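Long-range contacts in pngf-ii (Elizabethkingia meningoseptica, PDB 4R4X), which removes N-linked glycans from glycoproteins as a peptide:N-glycosidase related to PNGase F: residues T231-L236 / E363-P368; N278-S283 / M399-K404; S283-A288 / G393-T398; E298-F303 / Y328-T333. All blocks are in the same frame, centred on the assembly; numbering follows the deposited sequence.

Overall arrangement
From the N terminus, past the zinc-binding N-terminal domain, segment 231-236 comes first and waits for 363-368 to close contact 1. Between them lie the first halves of contacts 2 and 3, 278-283 and 283-288, which share Ser-283, and then the whole of contact 4, 298-303 with 328-333. Contact 4 is therefore nested inside each of the other three. After contact 1 closes, 393-398 completes contact 3 and 399-404 completes contact 2 around it, so both cross contact 1. Contact 1 pairs neighbouring strands of one sheet, and contact 4 packs that sheet on a second. Contacts 2 and 3, touching each other, join a small hairpin of the N-terminal PNGase F region to a loop of the C-terminal one.

Contact 1: T231-L236 / E363-P368; sequences TIFVEL and ELSIHP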
# COMPACT_ATOMS: atom_id res chain seq x y z
N THR A 231 -9.57 -1.33 -2.57
CA THR A 231 -8.31 -2.02 -2.76
C THR A 231 -7.54 -2.05 -1.45
O THR A 231 -7.77 -1.23 -0.53
CB THR A 231 -7.47 -1.39 -3.88
OG1 THR A 231 -7.26 0.00 -3.63
CG2 THR A 231 -8.15 -1.56 -5.21
N ILE A 232 -6.64 -3.03 -1.37
CA ILE A 232 -5.89 -3.31 -0.15
C ILE A 232 -4.43 -3.59 -0.50
O ILE A 232 -4.13 -4.39 -1.40
CB ILE A 232 -6.41 -4.54 0.60
CG1 ILE A 232 -7.93 -4.56 0.72
CG2 ILE A 232 -5.80 -4.58 1.99
CD1 ILE A 232 -8.48 -5.92 1.10
N PHE A 233 -3.53 -2.94 0.23
CA PHE A 233 -2.11 -3.09 0.03
C PHE A 233 -1.44 -3.34 1.39
O PHE A 233 -1.95 -2.92 2.44
CB PHE A 233 -1.49 -1.82 -0.56
CG PHE A 233 -1.83 -1.56 -2.00
CD1 PHE A 233 -3.07 -1.11 -2.36
CD2 PHE A 233 -0.86 -1.73 -3.00
CE1 PHE A 233 -3.38 -0.86 -3.69
CE2 PHE A 233 -1.16 -1.49 -4.34
CZ PHE A 233 -2.43 -1.06 -4.68
N VAL A 234 -0.31 -4.04 1.35
CA VAL A 234 0.50 -4.27 2.52
C VAL A 234 1.87 -3.71 2.23
O VAL A 234 2.40 -3.97 1.15
CB VAL A 234 0.57 -5.76 2.90
CG1 VAL A 234 1.06 -6.63 1.75
CG2 VAL A 234 1.43 -5.95 4.13
N GLU A 235 2.41 -2.95 3.18
CA GLU A 235 3.72 -2.31 3.03
C GLU A 235 4.68 -2.60 4.18
O GLU A 235 4.37 -2.36 5.35
CB GLU A 235 3.60 -0.80 2.85
CG GLU A 235 4.93 -0.12 2.48
CD GLU A 235 4.74 1.34 2.09
OE1 GLU A 235 5.35 1.80 1.11
OE2 GLU A 235 3.96 2.05 2.76
N LEU A 236 5.86 -3.10 3.83
CA LEU A 236 6.89 -3.45 4.79
C LEU A 236 8.15 -2.67 4.45
O LEU A 236 8.49 -2.51 3.26
CB LEU A 236 7.17 -4.96 4.73
CG LEU A 236 8.22 -5.43 5.76
CD1 LEU A 236 7.80 -6.70 6.46
CD2 LEU A 236 9.57 -5.60 5.13
N GLU A 363 2.53 -2.13 7.74
CA GLU A 363 1.17 -1.63 7.80
C GLU A 363 0.35 -2.15 6.62
O GLU A 363 0.91 -2.61 5.62
CB GLU A 363 1.15 -0.08 7.86
CG GLU A 363 1.61 0.61 6.57
CD GLU A 363 1.73 2.12 6.69
OE1 GLU A 363 1.38 2.82 5.71
OE2 GLU A 363 2.16 2.62 7.75
N LEU A 364 -0.96 -2.11 6.79
CA LEU A 364 -1.91 -2.32 5.72
C LEU A 364 -2.59 -1.00 5.37
O LEU A 364 -2.73 -0.12 6.22
CB LEU A 364 -2.99 -3.31 6.15
CG LEU A 364 -2.61 -4.66 6.74
CD1 LEU A 364 -3.85 -5.48 7.07
CD2 LEU A 364 -1.73 -5.43 5.78
N SER A 365 -3.00 -0.85 4.12
CA SER A 365 -3.81 0.29 3.73
C SER A 365 -5.01 -0.17 2.90
O SER A 365 -4.90 -1.09 2.05
CB SER A 365 -3.00 1.33 2.96
OG SER A 365 -2.50 0.81 1.75
N ILE A 366 -6.14 0.47 3.16
CA ILE A 366 -7.41 0.19 2.51
C ILE A 366 -7.89 1.47 1.83
O ILE A 366 -8.02 2.53 2.47
CB ILE A 366 -8.47 -0.30 3.50
CG1 ILE A 366 -7.94 -1.47 4.33
CG2 ILE A 366 -9.76 -0.69 2.76
CD1 ILE A 366 -8.55 -1.57 5.70
N HIS A 367 -8.14 1.36 0.53
CA HIS A 367 -8.42 2.50 -0.32
C HIS A 367 -9.85 2.42 -0.87
O HIS A 367 -10.26 1.34 -1.32
CB HIS A 367 -7.37 2.59 -1.43
CG HIS A 367 -5.98 2.63 -0.90
ND1 HIS A 367 -5.31 3.81 -0.61
CD2 HIS A 367 -5.16 1.63 -0.50
CE1 HIS A 367 -4.12 3.53 -0.11
NE2 HIS A 367 -4.01 2.22 -0.01
N PRO A 368 -10.59 3.55 -0.83
CA PRO A 368 -12.03 3.65 -1.11
C PRO A 368 -12.36 3.61 -2.62
O PRO A 368 -13.08 4.46 -3.14
CB PRO A 368 -12.41 5.03 -0.52
CG PRO A 368 -11.16 5.83 -0.68
CD PRO A 368 -10.05 4.86 -0.37
O HOH W 1 1.25 1.97 3.14
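Thr-231 and His-367 exchange two backbone hydrogen bonds, with His-367 N 2.8 Å from Thr-231 O and Thr-231 N giving to His-367 O. Phe-233 with Ser-365 and Glu-235 with Glu-363 repeat the exchange; the N-H of Glu-235 points almost straight at the carbonyl of Glu-363 (177° at the hydrogen). Backbone groups of the intervening residues turn outward: Ile-232 and Val-234 bond to Ile-332 and Gln-330, Leu-364 and Ile-366 to Ile-188 and Ile-186. Strands 231-240 and 358-367 are thus the two central strands of a four-stranded antiparallel sheet in the PNGase F-like part of the chain. One face is apolar, with Val-234 CG2 3.6 Å from Leu-364 CD2. On the other, Ser-365 OG, set between its own N and carbonyl carbon (chi1 63°), lies 2.7 Å from His-367 NE2 in a hydrogen bond and also bonds to Arg-329. Thr-231 OG1 rests 3.4 Å from His-367 CB, but its hydrogen-bond partner is Asp-369. The carboxylates of Glu-235 and Glu-363 run alongside each other, their planes 61° apart; Glu-235 OE2 and Glu-363 OE1 are 4.0 Å apart. A water donates to both oxygens, which probably eases their repulsion.

Contact 2: N278-S283 / M399-K404; sequences NGNGKS and MFNSDK
Asn-278 and Asn-280 face Lys-404 and Ser-402 across two irregular loops that run past each other in opposite senses, with Asn-280 CA 5.6 Å from Ser-402 CA. An Asx turn at Asn-278, in the loop of the hairpin formed by strands 275-276 and 284-285, meets an ST turn at Ser-402, in the loop leading to strand 406-412, linking the N- and C-terminal PNGase F regions. Both ends of the Asn-278 amide are used. With CG between backbone N and carbonyl carbon (chi1 71°), OD1 turns back to accept from Asn-280 N at 3.1 Å, closing the Asx turn, while ND2 reaches across to Met-399 O at 2.9 Å, with that oxygen nearly in the amide plane, and also bonds to Gly-405 O. Met-399, a selenomethionine, takes part through its carbonyl and CB. Ser-402 OG donates a hydrogen bond to Asn-278 O at 3.2 Å, arriving 43° out of the carbonyl plane, and accepts from Lys-404 N at 3.0 Å to make the ST turn. One hydroxyl thereby couples the two turns. Beside it, the aliphatic part of Lys-404 lies along the base of Asn-278, Lys-404 CD 3.9 Å from Asn-278 CB. The amides of Asn-280 and Asn-401 cross with their planes 61° apart. Asn-401 ND2 donates to Asn-280 OD1 at 2.8 Å, in the carbonyl plane and on a lone pair; Tyr-284 OH is bonded to the same oxygen. A water donates to Asn-280 O and, at 3.0 Å, to Asn-401 OD1.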
# COMPACT_ATOMS: atom_id res chain seq x y z
N ASN A 278 4.35 -38.21 1.51
CA ASN A 278 4.03 -38.45 0.11
C ASN A 278 4.80 -39.59 -0.55
O ASN A 278 4.80 -39.70 -1.79
CB ASN A 278 4.24 -37.18 -0.72
CG ASN A 278 5.70 -36.83 -0.88
OD1 ASN A 278 6.60 -37.53 -0.38
ND2 ASN A 278 5.96 -35.73 -1.57
N GLY A 279 5.45 -40.42 0.27
CA GLY A 279 6.22 -41.56 -0.23
C GLY A 279 7.73 -41.39 -0.22
O GLY A 279 8.45 -42.35 -0.44
N ASN A 280 8.24 -40.17 0.01
CA ASN A 280 9.71 -39.97 -0.04
C ASN A 280 10.45 -40.31 1.26
O ASN A 280 11.64 -40.07 1.35
CB ASN A 280 10.08 -38.56 -0.54
CG ASN A 280 9.98 -37.47 0.53
OD1 ASN A 280 10.51 -36.36 0.33
ND2 ASN A 280 9.28 -37.74 1.64
N GLY A 281 9.75 -40.81 2.27
CA GLY A 281 10.37 -41.30 3.48
C GLY A 281 10.52 -40.24 4.56
O GLY A 281 10.92 -40.54 5.68
N LYS A 282 10.18 -39.00 4.24
CA LYS A 282 10.27 -37.92 5.19
C LYS A 282 8.88 -37.47 5.64
O LYS A 282 7.84 -37.91 5.10
CB LYS A 282 11.04 -36.75 4.58
CG LYS A 282 12.48 -37.10 4.24
CD LYS A 282 13.23 -35.92 3.66
CE LYS A 282 14.69 -36.28 3.42
NZ LYS A 282 15.37 -35.12 2.76
N SER A 283 8.88 -36.59 6.63
CA SER A 283 7.67 -36.00 7.17
C SER A 283 7.69 -34.50 7.08
O SER A 283 8.74 -33.87 7.24
CB SER A 283 7.50 -36.37 8.63
OG SER A 283 7.10 -37.70 8.69
N MSE A 399 9.94 -32.06 -0.27
CA MSE A 399 9.01 -33.13 -0.67
C MSE A 399 8.95 -33.39 -2.15
O MSE A 399 8.33 -34.35 -2.58
CB MSE A 399 7.59 -32.82 -0.15
CG MSE A 399 6.87 -31.65 -0.80
SE MSE A 399 7.35 -29.96 0.09
CE MSE A 399 6.46 -30.23 1.83
N PHE A 400 9.60 -32.56 -2.94
CA PHE A 400 9.41 -32.59 -4.38
C PHE A 400 10.31 -33.57 -5.10
O PHE A 400 10.23 -33.72 -6.31
CB PHE A 400 9.49 -31.17 -4.92
CG PHE A 400 8.33 -30.32 -4.49
CD1 PHE A 400 7.07 -30.54 -5.03
CD2 PHE A 400 8.49 -29.33 -3.55
CE1 PHE A 400 6.00 -29.78 -4.63
CE2 PHE A 400 7.42 -28.55 -3.16
CZ PHE A 400 6.17 -28.78 -3.69
N ASN A 401 11.13 -34.31 -4.35
CA ASN A 401 11.81 -35.46 -4.96
C ASN A 401 10.89 -36.67 -5.21
O ASN A 401 11.31 -37.62 -5.85
CB ASN A 401 13.07 -35.87 -4.21
CG ASN A 401 12.79 -36.52 -2.86
OD1 ASN A 401 13.50 -37.44 -2.45
ND2 ASN A 401 11.78 -36.04 -2.17
N SER A 402 9.65 -36.63 -4.71
CA SER A 402 8.67 -37.66 -5.04
C SER A 402 7.80 -37.11 -6.15
O SER A 402 7.41 -35.94 -6.09
CB SER A 402 7.78 -38.00 -3.85
OG SER A 402 6.58 -38.64 -4.28
N ASP A 403 7.43 -37.96 -7.10
CA ASP A 403 6.48 -37.56 -8.15
C ASP A 403 5.13 -37.09 -7.58
O ASP A 403 4.43 -36.33 -8.24
CB ASP A 403 6.24 -38.71 -9.15
CG ASP A 403 5.35 -38.28 -10.32
OD1 ASP A 403 5.80 -37.52 -11.20
OD2 ASP A 403 4.17 -38.67 -10.35
N LYS A 404 4.76 -37.53 -6.37
CA LYS A 404 3.49 -37.11 -5.76
C LYS A 404 3.50 -35.62 -5.37
O LYS A 404 2.46 -34.98 -5.33
CB LYS A 404 3.15 -37.95 -4.53
CG LYS A 404 1.86 -37.51 -3.85
CD LYS A 404 1.30 -38.53 -2.85
CE LYS A 404 0.56 -37.85 -1.71
NZ LYS A 404 -0.06 -38.85 -0.78
O HOH W 2 13.42 -38.05 0.45

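Contact 3: S283-A288 / G393-T398; sequences SYQGVA and GQDYPT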
# COMPACT_ATOMS: atom_id res chain seq x y z
N SER A 283 8.88 -36.59 6.63
CA SER A 283 7.67 -36.00 7.17
C SER A 283 7.69 -34.50 7.08
O SER A 283 8.74 -33.87 7.24
CB SER A 283 7.50 -36.37 8.63
OG SER A 283 7.10 -37.70 8.69
N TYR A 284 6.52 -33.94 6.86
CA TYR A 284 6.36 -32.49 6.73
C TYR A 284 5.17 -32.12 7.59
O TYR A 284 4.32 -32.98 7.89
CB TYR A 284 6.17 -32.14 5.26
CG TYR A 284 7.32 -32.65 4.44
CD1 TYR A 284 8.53 -31.94 4.38
CD2 TYR A 284 7.25 -33.86 3.78
CE1 TYR A 284 9.61 -32.42 3.68
CE2 TYR A 284 8.32 -34.36 3.06
CZ TYR A 284 9.51 -33.63 3.02
OH TYR A 284 10.60 -34.09 2.30
N GLN A 285 5.12 -30.86 7.99
CA GLN A 285 4.17 -30.42 9.01
C GLN A 285 3.36 -29.21 8.56
O GLN A 285 3.92 -28.16 8.24
CB GLN A 285 4.91 -30.08 10.30
CG GLN A 285 5.83 -31.16 10.81
CD GLN A 285 7.20 -31.16 10.15
OE1 GLN A 285 7.78 -30.10 9.86
NE2 GLN A 285 7.73 -32.36 9.93
N GLY A 286 2.04 -29.35 8.57
CA GLY A 286 1.13 -28.22 8.41
C GLY A 286 1.15 -27.56 7.04
O GLY A 286 0.81 -26.39 6.92
N VAL A 287 1.51 -28.33 6.03
CA VAL A 287 1.69 -27.79 4.68
C VAL A 287 0.47 -27.91 3.79
O VAL A 287 0.45 -27.30 2.71
CB VAL A 287 2.91 -28.42 3.96
CG1 VAL A 287 4.15 -28.17 4.77
CG2 VAL A 287 2.71 -29.91 3.67
N ALA A 288 -0.53 -28.68 4.23
CA ALA A 288 -1.72 -28.93 3.43
C ALA A 288 -3.01 -28.81 4.23
O ALA A 288 -3.05 -29.16 5.41
CB ALA A 288 -1.64 -30.33 2.80
N GLY A 393 11.22 -26.07 14.57
CA GLY A 393 11.04 -27.49 14.29
C GLY A 393 10.31 -27.88 13.00
O GLY A 393 10.07 -29.06 12.77
N GLN A 394 9.96 -26.92 12.15
CA GLN A 394 9.25 -27.27 10.89
C GLN A 394 10.27 -27.57 9.79
O GLN A 394 11.13 -26.73 9.51
CB GLN A 394 8.32 -26.15 10.45
CG GLN A 394 7.42 -26.53 9.28
CD GLN A 394 6.49 -25.40 8.82
OE1 GLN A 394 6.62 -24.23 9.20
NE2 GLN A 394 5.52 -25.77 8.00
N ASP A 395 10.16 -28.75 9.18
CA ASP A 395 11.12 -29.18 8.16
C ASP A 395 11.06 -28.34 6.90
O ASP A 395 10.02 -27.77 6.57
CB ASP A 395 10.88 -30.66 7.82
CG ASP A 395 11.44 -31.57 8.87
OD1 ASP A 395 12.67 -31.48 9.09
OD2 ASP A 395 10.67 -32.32 9.49
N TYR A 396 12.19 -28.25 6.21
CA TYR A 396 12.24 -27.59 4.91
C TYR A 396 11.45 -28.37 3.89
O TYR A 396 11.35 -29.58 4.02
CB TYR A 396 13.67 -27.47 4.42
CG TYR A 396 14.48 -26.50 5.21
CD1 TYR A 396 15.17 -26.93 6.34
CD2 TYR A 396 14.56 -25.17 4.84
CE1 TYR A 396 15.92 -26.05 7.08
CE2 TYR A 396 15.32 -24.28 5.57
CZ TYR A 396 16.00 -24.74 6.69
OH TYR A 396 16.74 -23.87 7.42
N PRO A 397 10.93 -27.69 2.86
CA PRO A 397 10.08 -28.35 1.88
C PRO A 397 10.85 -29.11 0.81
O PRO A 397 10.94 -28.70 -0.34
CB PRO A 397 9.26 -27.18 1.30
CG PRO A 397 10.15 -25.99 1.44
CD PRO A 397 10.84 -26.22 2.76
N THR A 398 11.38 -30.26 1.22
CA THR A 398 12.13 -31.16 0.36
C THR A 398 11.26 -32.27 -0.24
O THR A 398 11.77 -33.29 -0.72
CB THR A 398 13.26 -31.79 1.19
OG1 THR A 398 12.70 -32.43 2.36
CG2 THR A 398 14.22 -30.72 1.64
O HOH W 3 7.15 -29.11 6.85
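Gln-285 is gripped by both the backbone and the side chain of Asp-395. Its CB already points toward the 393-398 loop, and CG stands anti to the carbonyl carbon, beside the backbone N. A bend at the next torsion (chi2 83°) then folds the amide onto Asp-395, bringing Gln-285 CD 3.7 Å from Asp-395 OD2. The two polar atoms at the tip divide the work. OE1 receives the N-H of Asp-395 at 2.8 Å, a nearly straight bond (166°) in the carbonyl plane of the glutamine, and also lies against Gln-394 CA and CG. NE2 donates a hydrogen bond to Asp-395 OD2 at 3.0 Å, meeting it on its anti side. The amide and carboxylate planes are 56° apart; the two bonds, one to each end of the amide, fix its rotation. The Gln-285 backbone N donates to a water at 2.9 Å, and Gln-285 O takes a weak bond from Gln-394 NE2, whose amide oxygen accepts from Met-389 N. Alongside, Tyr-284 presents its ring edge: CE1 lies 3.3 Å from Tyr-396 O, and OH is hydrogen-bonded to Thr-398 OG1 at 2.7 Å, both partners close to the ring plane. Between those partners the loop makes an inverse gamma turn centred on Pro-397. Strand 284-285 pairs with strand 275-276; the contact joins this small hairpin of the N-terminal PNGase F region to the loop of the C-terminal region that packs through Pro-397 on strand 527-537, with Tyr-262 of helix 262-268 bonded to Gln-394 OE1.

Contact 4: E298-F303 / Y328-T333; sequences ELMRFF and YRQDIT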
# COMPACT_ATOMS: atom_id res chain seq x y z
N GLU A 298 0.30 -16.51 2.92
CA GLU A 298 1.36 -15.50 2.67
C GLU A 298 0.76 -14.25 2.04
O GLU A 298 0.32 -14.28 0.87
CB GLU A 298 2.41 -16.06 1.71
CG GLU A 298 3.05 -17.31 2.18
CD GLU A 298 4.08 -17.87 1.22
OE1 GLU A 298 3.79 -17.96 0.00
OE2 GLU A 298 5.17 -18.22 1.68
N LEU A 299 0.70 -13.15 2.78
CA LEU A 299 0.31 -11.88 2.14
C LEU A 299 1.36 -11.44 1.12
O LEU A 299 1.01 -10.96 0.05
CB LEU A 299 0.13 -10.76 3.17
CG LEU A 299 -0.92 -10.94 4.26
CD1 LEU A 299 -1.11 -9.61 5.00
CD2 LEU A 299 -2.25 -11.41 3.65
N MSE A 300 2.63 -11.61 1.47
CA MSE A 300 3.77 -11.10 0.68
C MSE A 300 4.96 -11.97 0.98
O MSE A 300 5.35 -12.10 2.13
CB MSE A 300 4.11 -9.65 1.05
CG MSE A 300 5.37 -9.10 0.37
SE MSE A 300 6.30 -7.72 1.45
CE MSE A 300 4.73 -6.74 2.14
N ARG A 301 5.56 -12.59 -0.05
CA ARG A 301 6.81 -13.31 0.07
C ARG A 301 7.90 -12.37 -0.43
O ARG A 301 7.78 -11.79 -1.53
CB ARG A 301 6.78 -14.61 -0.76
CG ARG A 301 8.12 -15.32 -0.91
CD ARG A 301 8.29 -16.59 -0.10
NE ARG A 301 7.19 -17.55 -0.25
CZ ARG A 301 7.08 -18.54 -1.14
NH1 ARG A 301 8.01 -18.77 -2.07
NH2 ARG A 301 5.99 -19.30 -1.14
N PHE A 302 8.93 -12.18 0.39
CA PHE A 302 10.00 -11.24 0.07
C PHE A 302 11.34 -11.82 0.50
O PHE A 302 11.41 -12.76 1.31
CB PHE A 302 9.78 -9.85 0.70
CG PHE A 302 9.87 -9.82 2.21
CD1 PHE A 302 8.78 -10.18 3.01
CD2 PHE A 302 11.04 -9.41 2.85
CE1 PHE A 302 8.86 -10.17 4.39
CE2 PHE A 302 11.14 -9.40 4.24
CZ PHE A 302 10.05 -9.77 5.02
N PHE A 303 12.41 -11.26 -0.06
CA PHE A 303 13.74 -11.68 0.32
C PHE A 303 14.52 -10.47 0.72
O PHE A 303 14.52 -9.48 0.01
CB PHE A 303 14.37 -12.45 -0.83
CG PHE A 303 13.68 -13.75 -1.08
CD1 PHE A 303 12.53 -13.80 -1.83
CD2 PHE A 303 14.11 -14.89 -0.42
CE1 PHE A 303 11.81 -14.98 -1.97
CE2 PHE A 303 13.43 -16.09 -0.58
CZ PHE A 303 12.26 -16.13 -1.34
N TYR A 328 8.96 -2.83 0.51
CA TYR A 328 8.20 -3.84 -0.19
C TYR A 328 6.72 -3.52 -0.04
O TYR A 328 6.22 -3.39 1.08
CB TYR A 328 8.44 -5.22 0.39
CG TYR A 328 9.87 -5.67 0.60
CD1 TYR A 328 10.56 -5.31 1.75
CD2 TYR A 328 10.52 -6.50 -0.32
CE1 TYR A 328 11.85 -5.77 1.99
CE2 TYR A 328 11.82 -6.95 -0.10
CZ TYR A 328 12.47 -6.58 1.06
OH TYR A 328 13.75 -7.03 1.33
N ARG A 329 6.00 -3.42 -1.15
CA ARG A 329 4.58 -3.18 -1.08
C ARG A 329 3.86 -4.03 -2.11
O ARG A 329 4.18 -3.98 -3.31
CB ARG A 329 4.26 -1.69 -1.28
CG ARG A 329 2.81 -1.30 -0.95
CD ARG A 329 2.56 0.20 -1.11
NE ARG A 329 1.29 0.65 -0.51
CZ ARG A 329 0.68 1.81 -0.78
NH1 ARG A 329 1.20 2.66 -1.66
NH2 ARG A 329 -0.47 2.13 -0.17
N GLN A 330 2.87 -4.77 -1.63
CA GLN A 330 2.08 -5.66 -2.48
C GLN A 330 0.57 -5.36 -2.39
O GLN A 330 0.01 -5.14 -1.31
CB GLN A 330 2.31 -7.10 -2.05
CG GLN A 330 1.55 -8.09 -2.94
CD GLN A 330 2.15 -9.47 -2.96
OE1 GLN A 330 1.43 -10.51 -2.92
NE2 GLN A 330 3.42 -9.53 -3.04
N ASP A 331 -0.06 -5.37 -3.55
CA ASP A 331 -1.52 -5.30 -3.70
C ASP A 331 -2.07 -6.65 -3.27
O ASP A 331 -1.67 -7.68 -3.81
CB ASP A 331 -1.81 -5.01 -5.16
CG ASP A 331 -3.30 -4.87 -5.49
OD1 ASP A 331 -4.18 -5.22 -4.66
OD2 ASP A 331 -3.57 -4.43 -6.63
N ILE A 332 -2.95 -6.67 -2.28
CA ILE A 332 -3.54 -7.91 -1.80
C ILE A 332 -5.09 -7.87 -1.87
O ILE A 332 -5.76 -8.56 -1.09
CB ILE A 332 -3.09 -8.22 -0.36
CG1 ILE A 332 -3.25 -7.02 0.56
CG2 ILE A 332 -1.64 -8.69 -0.33
CD1 ILE A 332 -3.07 -7.39 2.03
N THR A 333 -5.62 -7.13 -2.83
CA THR A 333 -7.08 -6.87 -2.99
C THR A 333 -7.89 -8.16 -3.06
O THR A 333 -8.96 -8.26 -2.46
CB THR A 333 -7.33 -5.96 -4.22
OG1 THR A 333 -6.70 -4.69 -3.99
CG2 THR A 333 -8.82 -5.76 -4.51
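Phe-302 and Tyr-328 form the tight end of this buried contact. Phe-302 CB sits over one face of the tyrosine ring, 4.0 Å from its centroid in a CH-pi contact, and CD2 stands 3.6 Å above the Tyr-328 plane, displaced toward the rim. Phe-302 CG is tucked between its own backbone N and carbonyl carbon (chi1 67°), which turns the ring's edge onto that face; the planes meet at 50° in an edge-to-face pair. Tyr-328 OH donates to Phe-303 O at 2.9 Å, from 47° above the carbonyl plane rather than on a lone pair. Selenomethionine Met-300 crosses the base of the tyrosine, with SE 3.5 Å from Tyr-328 CB and oblique to the ring in the conformer given; a second conformer leaves this Met-aromatic contact less certain. Packing is looser at the other end: Leu-299 CD1 and Ile-332 CD1 are 4.2 Å apart, although Ile-332 CG2 comes within 3.5 Å of Leu-299 O. Here Leu-299 and Met-300 share Val-251 as their partner on strand 248-253, a classic beta bulge. Arg-329 and Asp-331 point away to the solvent side. Beyond strand 300-303, buried Arg-301 holds Glu-298 side-on through NE and NH2, with Arg-301 NH2 2.8 Å from Glu-298 OE1, which Ser-531 also bonds. The axes of 300-303 and 328-331 approach to 8.3 Å and run roughly antiparallel, yet they belong to different sheets; the side chains between them fill the interior of a beta sandwich, consistent with the jelly-roll architecture of the PNGase F family.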